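Local coordinates for Nitrate/nitrite sensor protein NarX (Escherichia coli K12, PDB 3EZH), which senses nitrate and nitrite through its periplasmic domain and passes the signal on to the response regulators NarL and NarP, at residues 7-12 against 46-51. Residues are numbered along the deposited sequence; the frame is centred on the assembly and turned at random.
Sequences AHAINK and SAELTR
With CG anti to the backbone N (chi1 -174°) and the chain extended beyond it, Glu48 reaches from the first turn of helix 47-56 to helix 6-25, where His8, its own CG likewise anti, presents a ring edge. Ring and carboxylate lie nearly coplanar, 5° apart, with OE1 at the carbon edge of the imidazole; the modelled approach there is too short to be trusted. Histidine suits this place because its flat ring can turn one edge to Glu48 while ND1 makes a weak hydrogen bond to Asp105 of the second subunit. No hydrogen bond crosses the contact: Glu48 OE1 comes within 3.3 Å of Ala9 N, but at a poor angle. Glutamate has the length needed, since the axes of segments 7-12 and 47-51 come no nearer than 9.7 Å, crossing at -108°. Ala9, being small, keeps the approach close, its CA 6.1 Å from that of Leu49. Leu49 lays CD1 4.0 Å from Ala9 O and continues onto Ala13 and Leu16, so the short helix lies across helix 6-25 in the four-helix-bundle sensor domain. Ser46 is the N-cap, its OG accepting from Leu49 N. Were His8 replaced by an alanine, Glu48 is likely to lose the ring beside its carboxylate, and Asp105 of the second subunit its weak bond. Lys12 packs CB 4.3 Å from Leu49 CD1 before its chain leads away, leaving NZ 6.4 Å from Glu48 OE2. Across these segments the carboxylate thus meets its neighbours by packing, the lysine probably lending long-range electrostatic support rather than a salt bridge.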
loop_
_atom_site.group_PDB
_atom_site.type_symbol
_atom_site.label_atom_id
_atom_site.label_comp_id
_atom_site.label_asym_id
_atom_site.label_seq_id
_atom_site.Cartn_x
_atom_site.Cartn_y
_atom_site.Cartn_z
ATOM N N ALA A 7 10.679 -3.286 -9.774
ATOM C CA ALA A 7 9.211 -3.174 -9.699
ATOM C C ALA A 7 8.600 -3.901 -8.517
ATOM O O ALA A 7 7.772 -3.320 -7.793
ATOM C CB ALA A 7 8.570 -3.666 -11.020
ATOM N N HIS A 8 8.983 -5.164 -8.312
ATOM C CA HIS A 8 8.457 -5.953 -7.207
ATOM C C HIS A 8 8.786 -5.248 -5.895
ATOM O O HIS A 8 7.980 -5.218 -4.968
ATOM C CB HIS A 8 9.096 -7.326 -7.158
ATOM C CG HIS A 8 8.445 -8.266 -6.188
ATOM N ND1 HIS A 8 7.129 -8.673 -6.309
ATOM C CD2 HIS A 8 8.933 -8.902 -5.102
ATOM C CE1 HIS A 8 6.843 -9.521 -5.340
ATOM N NE2 HIS A 8 7.920 -9.679 -4.593
ATOM N N ALA A 9 9.988 -4.694 -5.802
ATOM C CA ALA A 9 10.335 -4.053 -4.540
ATOM C C ALA A 9 9.437 -2.862 -4.219
ATOM O O ALA A 9 9.161 -2.637 -3.015
ATOM C CB ALA A 9 11.825 -3.669 -4.544
ATOM N N ILE A 10 8.995 -2.081 -5.218
ATOM C CA ILE A 10 8.092 -0.916 -4.963
ATOM C C ILE A 10 6.759 -1.497 -4.445
ATOM O O ILE A 10 6.180 -0.996 -3.510
ATOM C CB ILE A 10 7.869 -0.067 -6.232
ATOM C CG1 ILE A 10 9.212 0.531 -6.650
ATOM C CG2 ILE A 10 6.862 1.118 -6.042
ATOM C CD1 ILE A 10 9.138 1.386 -7.882
ATOM N N ASN A 11 6.299 -2.584 -5.056
ATOM C CA ASN A 11 5.065 -3.241 -4.599
ATOM C C ASN A 11 5.183 -3.694 -3.163
ATOM O O ASN A 11 4.318 -3.433 -2.314
ATOM C CB ASN A 11 4.782 -4.495 -5.497
ATOM C CG ASN A 11 3.449 -5.189 -5.187
ATOM O OD1 ASN A 11 2.714 -4.768 -4.312
ATOM N ND2 ASN A 11 3.135 -6.308 -5.940
ATOM N N LYS A 12 6.239 -4.429 -2.862
ATOM C CA LYS A 12 6.398 -4.949 -1.527
ATOM C C LYS A 12 6.594 -3.839 -0.465
ATOM O O LYS A 12 6.008 -3.926 0.604
ATOM C CB LYS A 12 7.563 -5.927 -1.476
ATOM C CG LYS A 12 7.141 -7.354 -1.801
ATOM C CD LYS A 12 6.138 -7.824 -0.766
ATOM C CE LYS A 12 5.883 -9.318 -0.819
ATOM N NZ LYS A 12 5.346 -9.811 0.488
ATOM N N SER A 46 13.197 -8.021 4.745
ATOM C CA SER A 46 13.622 -8.839 3.591
ATOM C C SER A 46 14.894 -8.319 2.929
ATOM O O SER A 46 15.146 -7.100 2.860
ATOM C CB SER A 46 12.511 -8.868 2.529
ATOM O OG SER A 46 12.273 -7.572 1.966
ATOM N N ALA A 47 15.697 -9.250 2.405
ATOM C CA ALA A 47 16.912 -8.866 1.717
ATOM C C ALA A 47 16.532 -8.033 0.492
ATOM O O ALA A 47 17.260 -7.126 0.066
ATOM C CB ALA A 47 17.686 -10.131 1.287
ATOM N N GLU A 48 15.373 -8.340 -0.077
ATOM C CA GLU A 48 14.895 -7.628 -1.250
ATOM C C GLU A 48 14.687 -6.118 -1.008
ATOM O O GLU A 48 15.011 -5.282 -1.876
ATOM C CB GLU A 48 13.569 -8.231 -1.708
ATOM C CG GLU A 48 13.051 -7.660 -3.013
ATOM C CD GLU A 48 11.578 -7.954 -3.239
ATOM O OE1 GLU A 48 11.030 -7.455 -4.252
ATOM O OE2 GLU A 48 10.967 -8.675 -2.408
ATOM N N LEU A 49 14.112 -5.773 0.148
ATOM C CA LEU A 49 13.885 -4.352 0.471
ATOM C C LEU A 49 15.205 -3.678 0.795
ATOM O O LEU A 49 15.417 -2.535 0.417
ATOM C CB LEU A 49 12.999 -4.178 1.695
ATOM C CG LEU A 49 11.812 -3.282 1.388
ATOM C CD1 LEU A 49 10.968 -4.008 0.336
ATOM C CD2 LEU A 49 11.004 -3.021 2.666
ATOM N N THR A 50 16.073 -4.365 1.527
ATOM C CA THR A 50 17.383 -3.774 1.873
ATOM C C THR A 50 18.178 -3.528 0.585
ATOM O O THR A 50 18.697 -2.434 0.376
ATOM C CB THR A 50 18.171 -4.669 2.840
ATOM O OG1 THR A 50 17.467 -4.708 4.078
ATOM C CG2 THR A 50 19.580 -4.105 3.098
ATOM N N ARG A 51 18.207 -4.501 -0.326
ATOM C CA ARG A 51 18.932 -4.291 -1.563
ATOM C C ARG A 51 18.324 -3.102 -2.345
ATOM O O ARG A 51 19.038 -2.307 -2.964
ATOM C CB ARG A 51 18.895 -5.592 -2.384
ATOM C CG ARG A 51 18.766 -5.413 -3.883
ATOM C CD ARG A 51 19.090 -6.711 -4.680
ATOM N NE ARG A 51 18.513 -7.945 -4.110
ATOM C CZ ARG A 51 19.043 -8.614 -3.085
ATOM N NH1 ARG A 51 20.164 -8.161 -2.523
ATOM N NH2 ARG A 51 18.467 -9.722 -2.617
#